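PDB 4KJM: extracellular matrix-binding protein ebh from Staphylococcus aureus subsp. aureus, which is probably a cell-surface adhesin that binds components of the host extracellular matrix through repeated three-helix modules. Local coordinates for residues A[21-31]-A[71-79]. Residues are numbered along the deposited sequence; the frame is centred on the assembly and turned at random.
Sequences QNFLDADEQKR and ALNGTQNLN. With NA (sodium ion), chain C.
The side-chain oxygen of Asn22 sits over the start of helix 74-90 and takes two bonds from Thr75 and a third from a sodium-bound water. Thr75 N lies in the plane of the Asn22 amide carbonyl, on a lone pair, with Asn22 OD1 to Thr75 N 3.1 Å and an almost straight N-H (170°); the Thr75 hydroxyl donates from above that plane. With CG anti to the backbone N (chi1 -175°) and beside the carbonyl carbon, the amide meets both Thr75 and the sodium waters, while Asn22 O accepts from Gly74 N at 2.9 Å. A second water of the sodium shell accepts from Asn22 ND2; Leu72 O binds the ion at 2.4 Å and His70 O is a further ligand. Gly74 packs without a side chain against the turn after helix 21-24, its CA 3.5 Å from Ala26 N. Its carbonyl is gripped on opposite faces by Gln21 NE2 and Leu78 N; the bent Gln21 chain turns its other N-H to Asp25 OD2, which holds the amide's rotation. The contact thus ties the loop between two helices of the N-terminal FIVAR-type bundle to the junction where helix 55-71 passes into helix 74-90, the first helix of the GA-type bundle, and Asp25 also pairs with Arg112 of that second bundle. From helix 74-90, Asn77 ND2 spends one N-H on Asp25 O (2.9 Å) and the other on Asp27 OD1, both in loop 25-27. Asn73, its CG between backbone N and carbonyl carbon (chi1 65°), points OD1 at Asp27 N and ND2 at Asp27 OD2, reached from above a carboxylate nearly perpendicular to the amide. Lys30 NZ bridges to that same oxygen, and Lys30 CD lies 3.4 Å from Ala71 O. Leu72 CD2 meets Phe23 CD1 obliquely at 3.8 Å and touches the Ala26 methyl, while Leu72 CD1 lies at the Phe23 ring edge, in plane.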
loop_
_atom_site.group_PDB
_atom_site.type_symbol
_atom_site.label_atom_id
_atom_site.label_comp_id
_atom_site.label_asym_id
_atom_site.label_seq_id
_atom_site.Cartn_x
_atom_site.Cartn_y
_atom_site.Cartn_z
ATOM N N GLN A 21 6.480 0.473 5.483
ATOM C CA GLN A 21 6.659 1.321 6.660
ATOM C C GLN A 21 5.304 1.555 7.318
ATOM O O GLN A 21 5.179 1.668 8.548
ATOM C CB GLN A 21 7.305 2.650 6.212
ATOM C CG GLN A 21 7.588 3.685 7.303
ATOM C CD GLN A 21 6.346 4.422 7.743
ATOM O OE1 GLN A 21 5.480 4.762 6.932
ATOM N NE2 GLN A 21 6.305 4.779 9.006
ATOM N N ASN A 22 4.256 1.622 6.503
ATOM C CA ASN A 22 2.938 1.893 7.050
ATOM C C ASN A 22 2.454 0.798 7.973
ATOM O O ASN A 22 1.744 1.051 8.947
ATOM C CB ASN A 22 1.937 2.136 5.896
ATOM C CG ASN A 22 0.561 2.535 6.406
ATOM O OD1 ASN A 22 0.411 3.554 7.112
ATOM N ND2 ASN A 22 -0.476 1.811 5.943
ATOM N N PHE A 23 2.866 -0.425 7.708
ATOM C CA PHE A 23 2.619 -1.553 8.659
ATOM C C PHE A 23 3.600 -1.550 9.822
ATOM O O PHE A 23 3.214 -1.629 10.993
ATOM C CB PHE A 23 2.702 -2.869 7.936
ATOM C CG PHE A 23 2.602 -4.038 8.868
ATOM C CD1 PHE A 23 1.373 -4.501 9.293
ATOM C CD2 PHE A 23 3.749 -4.644 9.332
ATOM C CE1 PHE A 23 1.324 -5.572 10.169
ATOM C CE2 PHE A 23 3.706 -5.671 10.249
ATOM C CZ PHE A 23 2.479 -6.143 10.651
ATOM N N LEU A 24 4.882 -1.492 9.476
ATOM C CA LEU A 24 5.959 -1.701 10.443
ATOM C C LEU A 24 5.870 -0.689 11.602
ATOM O O LEU A 24 6.094 -1.051 12.713
ATOM C CB LEU A 24 7.339 -1.683 9.764
ATOM C CG LEU A 24 7.729 -2.812 8.761
ATOM C CD1 LEU A 24 8.991 -2.447 7.980
ATOM C CD2 LEU A 24 7.910 -4.052 9.536
ATOM N N ASP A 25 5.482 0.562 11.290
ATOM C CA ASP A 25 5.369 1.624 12.250
ATOM C C ASP A 25 3.916 1.853 12.746
ATOM O O ASP A 25 3.669 2.816 13.477
ATOM C CB ASP A 25 5.990 2.948 11.715
ATOM C CG ASP A 25 7.515 2.972 11.798
ATOM O OD1 ASP A 25 8.107 2.157 12.558
ATOM O OD2 ASP A 25 8.134 3.757 11.037
ATOM N N ALA A 26 2.960 1.014 12.310
ATOM C CA ALA A 26 1.620 1.100 12.843
ATOM C C ALA A 26 1.647 0.722 14.322
ATOM O O ALA A 26 2.531 0.019 14.755
ATOM C CB ALA A 26 0.686 0.185 12.075
ATOM N N ASP A 27 0.663 1.166 15.070
ATOM C CA ASP A 27 0.500 0.796 16.429
ATOM C C ASP A 27 0.458 -0.707 16.503
ATOM O O ASP A 27 -0.152 -1.338 15.656
ATOM C CB ASP A 27 -0.835 1.302 16.980
ATOM C CG ASP A 27 -0.971 2.822 16.924
ATOM O OD1 ASP A 27 0.028 3.547 16.875
ATOM O OD2 ASP A 27 -2.127 3.259 16.933
ATOM N N GLU A 28 1.011 -1.270 17.580
ATOM C CA GLU A 28 1.071 -2.718 17.708
ATOM C C GLU A 28 -0.285 -3.434 17.618
ATOM O O GLU A 28 -0.395 -4.500 16.988
ATOM C CB GLU A 28 1.775 -3.089 19.028
ATOM C CG GLU A 28 1.930 -4.593 19.227
ATOM C CD GLU A 28 2.768 -4.945 20.458
ATOM O OE1 GLU A 28 3.174 -3.990 21.188
ATOM O OE2 GLU A 28 2.986 -6.174 20.707
ATOM N N GLN A 29 -1.324 -2.861 18.226
ATOM C CA GLN A 29 -2.659 -3.445 18.137
ATOM C C GLN A 29 -3.143 -3.518 16.702
ATOM O O GLN A 29 -3.855 -4.460 16.328
ATOM C CB GLN A 29 -3.704 -2.645 19.024
ATOM N N LYS A 30 -2.802 -2.521 15.907
ATOM C CA LYS A 30 -3.257 -2.485 14.526
ATOM C C LYS A 30 -2.457 -3.510 13.696
ATOM O O LYS A 30 -2.988 -4.130 12.771
ATOM C CB LYS A 30 -3.155 -1.027 13.961
ATOM C CG LYS A 30 -4.117 -0.045 14.625
ATOM C CD LYS A 30 -3.868 1.373 14.187
ATOM C CE LYS A 30 -5.000 2.326 14.590
ATOM N NZ LYS A 30 -4.963 2.478 16.037
ATOM N N ARG A 31 -1.166 -3.681 14.004
ATOM C CA ARG A 31 -0.393 -4.706 13.327
ATOM C C ARG A 31 -0.972 -6.057 13.649
ATOM O O ARG A 31 -1.164 -6.916 12.747
ATOM C CB ARG A 31 1.102 -4.663 13.727
ATOM C CG ARG A 31 1.783 -3.387 13.334
ATOM C CD ARG A 31 3.279 -3.456 13.480
ATOM N NE ARG A 31 3.774 -3.923 14.748
ATOM C CZ ARG A 31 4.182 -3.152 15.759
ATOM N NH1 ARG A 31 4.113 -1.840 15.703
ATOM N NH2 ARG A 31 4.680 -3.700 16.844
ATOM N N ALA A 71 -6.747 0.542 8.489
ATOM C CA ALA A 71 -6.500 1.070 9.845
ATOM C C ALA A 71 -4.995 1.211 10.155
ATOM O O ALA A 71 -4.630 2.017 10.985
ATOM C CB ALA A 71 -7.230 0.237 10.910
ATOM N N LEU A 72 -4.110 0.537 9.424
ATOM C CA LEU A 72 -2.667 0.684 9.697
ATOM C C LEU A 72 -2.265 2.127 9.580
ATOM O O LEU A 72 -2.698 2.849 8.654
ATOM C CB LEU A 72 -1.859 -0.163 8.705
ATOM C CG LEU A 72 -2.129 -1.656 8.757
ATOM C CD1 LEU A 72 -1.403 -2.315 7.628
ATOM C CD2 LEU A 72 -1.577 -2.216 10.041
ATOM N N ASN A 73 -1.475 2.603 10.543
ATOM C CA ASN A 73 -1.193 4.027 10.628
ATOM C C ASN A 73 0.268 4.408 10.798
ATOM O O ASN A 73 0.550 5.447 11.379
ATOM C CB ASN A 73 -1.980 4.608 11.778
ATOM C CG ASN A 73 -1.560 4.077 13.116
ATOM O OD1 ASN A 73 -0.964 3.014 13.239
ATOM N ND2 ASN A 73 -2.039 4.755 14.155
ATOM N N GLY A 74 1.188 3.574 10.323
ATOM C CA GLY A 74 2.579 3.894 10.290
ATOM C C GLY A 74 2.959 5.208 9.655
ATOM O O GLY A 74 3.825 5.933 10.169
ATOM N N THR A 75 2.327 5.553 8.540
ATOM C CA THR A 75 2.615 6.793 7.861
ATOM C C THR A 75 2.289 8.019 8.721
ATOM O O THR A 75 3.148 8.913 8.898
ATOM C CB THR A 75 1.826 6.868 6.542
ATOM O OG1 THR A 75 2.135 5.726 5.743
ATOM C CG2 THR A 75 2.201 8.058 5.773
ATOM N N GLN A 76 1.081 8.019 9.303
ATOM C CA GLN A 76 0.695 9.111 10.214
ATOM C C GLN A 76 1.567 9.120 11.464
ATOM O O GLN A 76 1.959 10.187 11.920
ATOM C CB GLN A 76 -0.815 9.087 10.549
ATOM C CG GLN A 76 -1.180 8.436 11.886
ATOM C CD GLN A 76 -2.637 8.727 12.387
ATOM O OE1 GLN A 76 -3.357 7.836 12.933
ATOM N NE2 GLN A 76 -3.056 9.988 12.242
ATOM N N ASN A 77 1.927 7.951 11.981
ATOM C CA ASN A 77 2.854 7.897 13.143
ATOM C C ASN A 77 4.227 8.527 12.823
ATOM O O ASN A 77 4.843 9.213 13.645
ATOM C CB ASN A 77 3.035 6.464 13.629
ATOM C CG ASN A 77 1.869 5.992 14.459
ATOM O OD1 ASN A 77 1.068 6.819 14.861
ATOM N ND2 ASN A 77 1.760 4.650 14.713
ATOM N N LEU A 78 4.741 8.235 11.648
ATOM C CA LEU A 78 5.958 8.869 11.190
ATOM C C LEU A 78 5.811 10.366 11.070
ATOM O O LEU A 78 6.663 11.097 11.581
ATOM C CB LEU A 78 6.425 8.269 9.878
ATOM C CG LEU A 78 7.648 8.868 9.234
ATOM C CD1 LEU A 78 8.837 8.911 10.191
ATOM C CD2 LEU A 78 7.939 8.138 7.897
ATOM N N ASN A 79 4.747 10.847 10.415
ATOM C CA ASN A 79 4.566 12.312 10.341
ATOM C C ASN A 79 4.436 12.965 11.715
ATOM O O ASN A 79 4.948 14.083 11.924
ATOM C CB ASN A 79 3.431 12.691 9.387
ATOM C CG ASN A 79 3.775 12.421 7.910
ATOM O OD1 ASN A 79 4.915 12.570 7.495
ATOM N ND2 ASN A 79 2.783 12.069 7.127
HETATM NA NA NA C . -4.043 3.592 6.871
HETATM O O HOH W 1 -3.411 1.790 5.577
HETATM O O HOH W 2 -2.046 4.905 6.670
HETATM O O HOH W 3 -4.875 5.525 8.178
#